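Long-range contacts in fimbriae-associated protein FAP1 (Streptococcus parasanguinis, PDB 2X12), which probably takes part in bacterial adhesion and biofilm formation as a component of serine-rich cell-surface fimbriae, here represented by its beta domain: residues D304-N309 / I322-G327; G216-T221 / H300-G305; V195-T200 / A292-S297. All coordinates share one frame; numbering follows the deposited sequence.

Contact 1 (D304-N309 / I322-G327); sequences DGSKGN and IANDSG
Oxygen OD1 of Asp304 is gripped by three donors, one of them reaching across the contact from the Asn324 amide. The other two come from Ser306: its backbone N, 2.9 Å from Asp304 OD1, closes an Asx turn, and its hydroxyl OG adds a second bond to the same Asp304 OD1 at 2.6 Å. A chi1 of 57° sets the carboxylate of Asp304 between its own backbone N and carbonyl carbon, folded back where the turn can close on it. Asn324 ND2 to Asp304 OD1 measures 2.8 Å and is nearly straight, at 173°. OD1 lies in the plane of the amide, whereas the amide nitrogen comes in from above the carboxylate, the two flat groups standing 84° apart. The second carboxylate oxygen, OD2, is held by Asn249 and Ser251, so this buried group has bonds at both ends, consistent with an ionised aspartate. Asparagine suits the facing position because ND2 has two hydrogens to give: it also bonds the carbonyl of Tyr302, which fixes the rotation of the amide.

Farther along, the contact passes into the base of the hairpin formed by strands 307-311 and 318-322, close to the surface. Ile322 N donates to Lys307 O at 3.2 Å. Beside this bond the two residues pack through their beta carbons, Lys307 CB and Ile322 CB being 4.0 Å apart. Lys307, an exposed residue, gives its methylenes to the packing while its NZ reaches past, 3.6 Å from Ala323 O and too far to be counted as a bond. Gly308 offers bare backbone, and the isoleucine's delta methyl lies against it. The lysine chain bends round toward the asparagine, and its CD comes to 3.5 Å from Asn324 OD1, the amide's other branch from the one that donates to Asp304.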
# COMPACT_ATOMS: atom_id res chain seq x y z
N ASP A 304 -3.17 -5.85 -7.34
CA ASP A 304 -4.27 -5.55 -6.42
C ASP A 304 -4.14 -6.70 -5.49
O ASP A 304 -3.23 -7.53 -5.69
CB ASP A 304 -5.61 -5.59 -7.13
CG ASP A 304 -5.90 -6.93 -7.83
OD1 ASP A 304 -5.18 -7.91 -7.57
OD2 ASP A 304 -6.88 -7.01 -8.63
N GLY A 305 -5.00 -6.85 -4.51
CA GLY A 305 -4.80 -8.00 -3.62
C GLY A 305 -5.77 -9.11 -3.89
O GLY A 305 -6.22 -9.78 -2.97
N SER A 306 -6.13 -9.29 -5.15
CA SER A 306 -7.35 -10.02 -5.40
C SER A 306 -7.22 -11.50 -5.11
O SER A 306 -8.21 -12.13 -4.85
CB SER A 306 -7.83 -9.81 -6.82
OG SER A 306 -6.76 -10.00 -7.71
N LYS A 307 -6.02 -12.07 -5.21
CA LYS A 307 -5.80 -13.46 -4.86
C LYS A 307 -5.08 -13.44 -3.54
O LYS A 307 -4.27 -12.58 -3.32
CB LYS A 307 -4.91 -14.15 -5.89
CG LYS A 307 -5.67 -14.64 -7.17
CD LYS A 307 -4.83 -14.52 -8.48
CE LYS A 307 -4.48 -15.86 -9.20
NZ LYS A 307 -2.98 -15.87 -9.58
N GLY A 308 -5.37 -14.40 -2.67
CA GLY A 308 -4.72 -14.41 -1.35
C GLY A 308 -5.19 -15.54 -0.47
O GLY A 308 -6.06 -16.29 -0.86
N ASN A 309 -4.60 -15.68 0.70
CA ASN A 309 -5.00 -16.75 1.64
C ASN A 309 -4.52 -16.39 3.04
O ASN A 309 -4.07 -15.26 3.25
CB ASN A 309 -4.43 -18.10 1.18
CG ASN A 309 -5.25 -19.30 1.66
OD1 ASN A 309 -5.96 -19.22 2.66
ND2 ASN A 309 -5.13 -20.42 0.96
N ILE A 322 -1.24 -13.31 -2.81
CA ILE A 322 -0.66 -14.13 -3.86
C ILE A 322 -0.54 -13.26 -5.11
O ILE A 322 -1.50 -12.56 -5.52
CB ILE A 322 -1.52 -15.34 -4.19
CG1 ILE A 322 -1.43 -16.38 -3.06
CG2 ILE A 322 -1.09 -15.96 -5.53
CD1 ILE A 322 -2.73 -17.21 -2.86
N ALA A 323 0.62 -13.32 -5.74
CA ALA A 323 0.86 -12.40 -6.82
C ALA A 323 -0.01 -12.81 -7.96
O ALA A 323 -0.30 -13.99 -8.12
CB ALA A 323 2.31 -12.43 -7.21
N ASN A 324 -0.48 -11.83 -8.73
CA ASN A 324 -1.27 -12.11 -9.92
C ASN A 324 -0.37 -12.69 -11.01
O ASN A 324 -0.76 -13.54 -11.79
CB ASN A 324 -2.02 -10.84 -10.39
CG ASN A 324 -3.10 -10.39 -9.41
OD1 ASN A 324 -3.71 -11.21 -8.72
ND2 ASN A 324 -3.34 -9.08 -9.34
N ASP A 325 0.85 -12.18 -11.05
CA ASP A 325 1.85 -12.63 -11.97
C ASP A 325 3.24 -12.53 -11.35
O ASP A 325 3.66 -13.40 -10.58
CB ASP A 325 1.81 -11.78 -13.26
CG ASP A 325 1.33 -12.58 -14.49
OD1 ASP A 325 0.23 -12.18 -15.03
OD2 ASP A 325 2.05 -13.57 -14.89
N SER A 326 3.91 -11.43 -11.65
CA SER A 326 5.35 -11.33 -11.57
C SER A 326 5.77 -10.40 -10.45
O SER A 326 6.98 -10.15 -10.23
CB SER A 326 5.88 -10.81 -12.91
OG SER A 326 5.32 -9.53 -13.14
N GLY A 327 4.77 -9.86 -9.77
CA GLY A 327 4.99 -9.07 -8.58
C GLY A 327 5.46 -9.95 -7.45
O GLY A 327 5.21 -11.18 -7.44

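Contact 2 (G216-T221 / H300-G305); sequences GIYIDT and HFYEDG
Tyr218 lies across the loop residues Tyr302 to Asp304 in this buried contact, and each level of its side chain meets a different one of them. CB comes first, 3.2 Å from Glu303 O, and CG still lies near that carbonyl. With CG anti to the backbone N (chi1 164°), the ring extends over the loop, and one face settles on Asp304: the CA of Asp304 sits 3.5 Å from the Tyr218 ring centroid and only 3° off its normal, a CH-pi contact. Backbone CH and methylene suit a flat aromatic face, while the aspartate's carboxylate is engaged by Ser306. Farther out, CE1 leads the ring edge into the face of Tyr302, 3.6 Å from Tyr302 CZ. This is a T-shaped pair, planes at 86° and centroids 5.4 Å apart; the Tyr302 hydroxyl, bonded to the carbonyl of Gly253, lies at the edge of the Tyr218 ring. At the tip, Tyr218 OH passes 3.8 Å from Asp304 CB.

Two residues back, Gly216 has no beta carbon, so the edge of the Phe301 ring can come against its backbone, with Phe301 CZ 3.9 Å from Gly216 CA. Strand 212-220 runs between strands 254-263 and 287-295 of its sheet; the loop covers the face bearing Tyr218, while Ile217 and Ile219 pack on strands 227-235 and 268-276 of the five-stranded sheet.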
# COMPACT_ATOMS: atom_id res chain seq x y z
N GLY A 216 6.15 -0.56 -7.08
CA GLY A 216 4.84 -0.07 -7.41
C GLY A 216 3.94 -0.05 -6.21
O GLY A 216 4.17 -0.83 -5.27
N ILE A 217 2.90 0.80 -6.26
CA ILE A 217 1.91 0.91 -5.19
C ILE A 217 0.56 0.82 -5.84
O ILE A 217 0.26 1.55 -6.74
CB ILE A 217 2.07 2.24 -4.49
CG1 ILE A 217 1.15 2.36 -3.27
CG2 ILE A 217 1.86 3.36 -5.46
CD1 ILE A 217 1.42 1.33 -2.21
N TYR A 218 -0.23 -0.15 -5.43
CA TYR A 218 -1.60 -0.25 -5.95
C TYR A 218 -2.43 0.48 -4.93
O TYR A 218 -2.28 0.23 -3.76
CB TYR A 218 -2.04 -1.68 -6.00
CG TYR A 218 -3.53 -1.87 -6.14
CD1 TYR A 218 -4.14 -1.95 -7.37
CD2 TYR A 218 -4.33 -1.99 -5.04
CE1 TYR A 218 -5.53 -2.14 -7.49
CE2 TYR A 218 -5.69 -2.18 -5.14
CZ TYR A 218 -6.29 -2.25 -6.36
OH TYR A 218 -7.67 -2.43 -6.40
N ILE A 219 -3.30 1.36 -5.38
CA ILE A 219 -4.13 2.13 -4.49
C ILE A 219 -5.55 2.19 -5.01
O ILE A 219 -5.77 2.53 -6.18
CB ILE A 219 -3.70 3.58 -4.47
CG1 ILE A 219 -2.21 3.73 -4.21
CG2 ILE A 219 -4.54 4.38 -3.45
CD1 ILE A 219 -1.79 5.22 -3.97
N ASP A 220 -6.51 1.95 -4.13
CA ASP A 220 -7.92 1.92 -4.53
C ASP A 220 -8.69 2.83 -3.57
O ASP A 220 -8.70 2.61 -2.35
CB ASP A 220 -8.43 0.48 -4.46
CG ASP A 220 -9.92 0.32 -4.75
OD1 ASP A 220 -10.66 1.28 -4.98
OD2 ASP A 220 -10.37 -0.83 -4.75
N THR A 221 -9.32 3.87 -4.12
CA THR A 221 -10.15 4.75 -3.33
C THR A 221 -11.60 4.70 -3.78
O THR A 221 -12.40 5.62 -3.51
CB THR A 221 -9.64 6.16 -3.42
OG1 THR A 221 -9.58 6.54 -4.79
CG2 THR A 221 -8.26 6.25 -2.82
N HIS A 300 5.30 -3.43 -16.09
CA HIS A 300 3.89 -3.50 -16.36
C HIS A 300 3.25 -4.55 -15.47
O HIS A 300 3.18 -5.72 -15.81
CB HIS A 300 3.65 -3.84 -17.80
CG HIS A 300 2.24 -3.60 -18.25
ND1 HIS A 300 1.69 -2.34 -18.34
CD2 HIS A 300 1.28 -4.48 -18.62
CE1 HIS A 300 0.44 -2.45 -18.78
NE2 HIS A 300 0.16 -3.73 -18.95
N PHE A 301 2.76 -4.11 -14.33
CA PHE A 301 2.13 -5.06 -13.42
C PHE A 301 0.97 -4.48 -12.64
O PHE A 301 0.93 -3.28 -12.43
CB PHE A 301 3.17 -5.63 -12.47
CG PHE A 301 3.88 -4.61 -11.65
CD1 PHE A 301 4.98 -3.96 -12.15
CD2 PHE A 301 3.46 -4.34 -10.40
CE1 PHE A 301 5.65 -3.03 -11.41
CE2 PHE A 301 4.13 -3.42 -9.64
CZ PHE A 301 5.24 -2.77 -10.14
N TYR A 302 0.05 -5.34 -12.21
CA TYR A 302 -1.12 -4.88 -11.47
C TYR A 302 -1.31 -5.88 -10.38
O TYR A 302 -1.80 -6.96 -10.62
CB TYR A 302 -2.32 -4.82 -12.39
CG TYR A 302 -3.58 -4.14 -11.87
CD1 TYR A 302 -3.77 -2.79 -11.99
CD2 TYR A 302 -4.60 -4.87 -11.35
CE1 TYR A 302 -4.92 -2.19 -11.54
CE2 TYR A 302 -5.78 -4.26 -10.91
CZ TYR A 302 -5.92 -2.93 -11.01
OH TYR A 302 -7.11 -2.37 -10.60
N GLU A 303 -0.85 -5.54 -9.18
CA GLU A 303 -0.96 -6.39 -8.01
C GLU A 303 -1.88 -5.65 -7.06
O GLU A 303 -1.44 -4.84 -6.24
CB GLU A 303 0.41 -6.63 -7.42
CG GLU A 303 1.37 -7.30 -8.40
CD GLU A 303 0.92 -8.71 -8.86
OE1 GLU A 303 0.02 -9.28 -8.15
OE2 GLU A 303 1.44 -9.20 -9.91
N ASP A 304 -3.17 -5.85 -7.34
CA ASP A 304 -4.27 -5.55 -6.42
C ASP A 304 -4.14 -6.70 -5.49
O ASP A 304 -3.23 -7.53 -5.69
CB ASP A 304 -5.61 -5.59 -7.13
CG ASP A 304 -5.90 -6.93 -7.83
OD1 ASP A 304 -5.18 -7.91 -7.57
OD2 ASP A 304 -6.88 -7.01 -8.63
N GLY A 305 -5.00 -6.85 -4.51
CA GLY A 305 -4.80 -8.00 -3.62
C GLY A 305 -5.77 -9.11 -3.89
O GLY A 305 -6.22 -9.78 -2.97

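Contact 3 (V195-T200 / A292-S297)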
# COMPACT_ATOMS: atom_id res chain seq x y z
N VAL A 195 4.14 5.61 2.77
CA VAL A 195 4.35 4.19 3.00
C VAL A 195 5.84 3.92 2.93
O VAL A 195 6.56 4.39 2.03
CB VAL A 195 3.58 3.31 1.97
CG1 VAL A 195 3.87 1.83 2.17
CG2 VAL A 195 2.09 3.56 2.07
N GLU A 196 6.32 3.22 3.93
CA GLU A 196 7.69 2.84 3.99
C GLU A 196 7.71 1.37 3.70
O GLU A 196 7.33 0.58 4.57
CB GLU A 196 8.26 3.10 5.37
CG GLU A 196 8.35 4.58 5.74
CD GLU A 196 9.30 5.42 4.85
OE1 GLU A 196 9.86 4.88 3.86
OE2 GLU A 196 9.47 6.63 5.17
N TYR A 197 8.13 1.05 2.48
CA TYR A 197 8.25 -0.30 1.95
C TYR A 197 9.68 -0.82 2.10
O TYR A 197 10.63 -0.13 1.76
CB TYR A 197 7.88 -0.25 0.47
CG TYR A 197 7.81 -1.55 -0.31
CD1 TYR A 197 7.29 -2.72 0.23
CD2 TYR A 197 8.19 -1.59 -1.64
CE1 TYR A 197 7.16 -3.88 -0.54
CE2 TYR A 197 8.08 -2.75 -2.42
CZ TYR A 197 7.57 -3.90 -1.88
OH TYR A 197 7.50 -5.05 -2.66
N ASP A 198 9.83 -2.03 2.63
CA ASP A 198 11.13 -2.68 2.79
C ASP A 198 11.15 -4.12 2.31
O ASP A 198 10.99 -5.04 3.08
CB ASP A 198 11.55 -2.66 4.26
CG ASP A 198 12.92 -3.26 4.46
OD1 ASP A 198 13.74 -3.24 3.50
OD2 ASP A 198 13.18 -3.75 5.58
N PRO A 199 11.35 -4.34 1.04
CA PRO A 199 11.32 -5.69 0.54
C PRO A 199 12.63 -6.42 0.77
O PRO A 199 12.77 -7.58 0.49
CB PRO A 199 11.03 -5.50 -0.95
CG PRO A 199 11.52 -4.18 -1.24
CD PRO A 199 11.29 -3.36 -0.04
N THR A 200 13.57 -5.69 1.32
CA THR A 200 14.89 -6.13 1.60
C THR A 200 14.99 -7.43 2.33
O THR A 200 15.98 -8.13 2.17
CB THR A 200 15.55 -5.02 2.39
OG1 THR A 200 16.06 -4.11 1.43
CG2 THR A 200 16.64 -5.48 3.42
N ALA A 292 2.09 -2.40 -1.69
CA ALA A 292 3.40 -2.15 -2.28
C ALA A 292 3.85 -3.43 -2.97
O ALA A 292 3.64 -4.52 -2.41
CB ALA A 292 4.42 -1.74 -1.19
N ALA A 293 4.43 -3.34 -4.17
CA ALA A 293 5.02 -4.55 -4.78
C ALA A 293 6.34 -4.23 -5.37
O ALA A 293 6.57 -3.09 -5.68
CB ALA A 293 4.14 -5.11 -5.82
N THR A 294 7.20 -5.23 -5.51
CA THR A 294 8.37 -5.15 -6.33
C THR A 294 8.24 -6.07 -7.53
O THR A 294 7.64 -7.14 -7.41
CB THR A 294 9.58 -5.60 -5.54
OG1 THR A 294 9.93 -4.61 -4.53
CG2 THR A 294 10.70 -5.80 -6.46
N THR A 295 8.75 -5.67 -8.70
CA THR A 295 9.01 -6.62 -9.78
C THR A 295 10.48 -6.63 -10.17
O THR A 295 11.09 -5.62 -10.21
CB THR A 295 8.24 -6.36 -11.07
OG1 THR A 295 8.55 -5.07 -11.54
CG2 THR A 295 6.80 -6.48 -10.87
N LEU A 296 11.01 -7.79 -10.52
CA LEU A 296 12.40 -7.97 -10.81
C LEU A 296 12.79 -7.41 -12.14
O LEU A 296 13.95 -7.09 -12.30
CB LEU A 296 12.74 -9.44 -10.76
CG LEU A 296 12.40 -9.98 -9.36
CD1 LEU A 296 12.83 -11.43 -9.13
CD2 LEU A 296 13.04 -9.13 -8.29
N SER A 297 11.89 -7.27 -13.11
CA SER A 297 12.35 -6.67 -14.37
C SER A 297 11.34 -5.89 -15.13
O SER A 297 11.71 -4.96 -15.81
CB SER A 297 12.91 -7.73 -15.31
OG SER A 297 11.93 -8.08 -16.25
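Tyr197 rests its ring on the methyl of Ala292, whose CB stands over the ring centre, 3.4 Å from the centroid and 15° off the normal. This CH-pi contact is the heart of the first shell, and alanine fits because its small methyl allows the ring to lie close to the neighbouring strand. Pro199, two residues along from the tyrosine, turns back so that its CD covers the opposite ring face, leaving the aromatic group sandwiched between two aliphatic carbons. With chi1 at -175° the Tyr197 ring swings clear of its backbone N and carries the hydroxyl across to Thr294. There Thr294 OG1 donates to Tyr197 OH over 3.1 Å. The same threonine oxygen lies 3.7 Å from Pro199 CG, so the chain after the strand also packs against this point.

The next shell fixes these groups. Strands 195-197 and 292-295 pass each other at 36°, their axes 8.8 Å apart, and belong to different sheets, so the tyrosine spans the gap between layers. Ile270 touches both Tyr197 and Ala292, and Thr215 and Pro176 also touch the Tyr197 side chain.

Besides accepting from Thr294, the tyrosine hydroxyl bonds the carbonyl of Ala329, to which it must be the donor. A buried phenol is thereby satisfied in both roles: its ring supplies nonpolar contact between the sheets, and its oxygen links strand 287-295 with the chain near Ala329.

The three contacts lie close together, with centres about 10 Å apart for contacts 1 and 2, 12 Å for contacts 2 and 3, and 14 Å for contacts 1 and 3. Contacts 2 and 3 interleave along the chain and meet in the curled sheet, where strands 212-220 and 287-295 are neighbours. Contact 3 joins that sheet to the five-stranded one, while contact 2 lays the loop after strand 287-295 over its other side. That loop continues into contact 1 through the shared Asp304 and Gly305, and Glu303 bonds the backbone of Asn324. The series thus runs from the interior of this all-beta domain out to a surface hairpin.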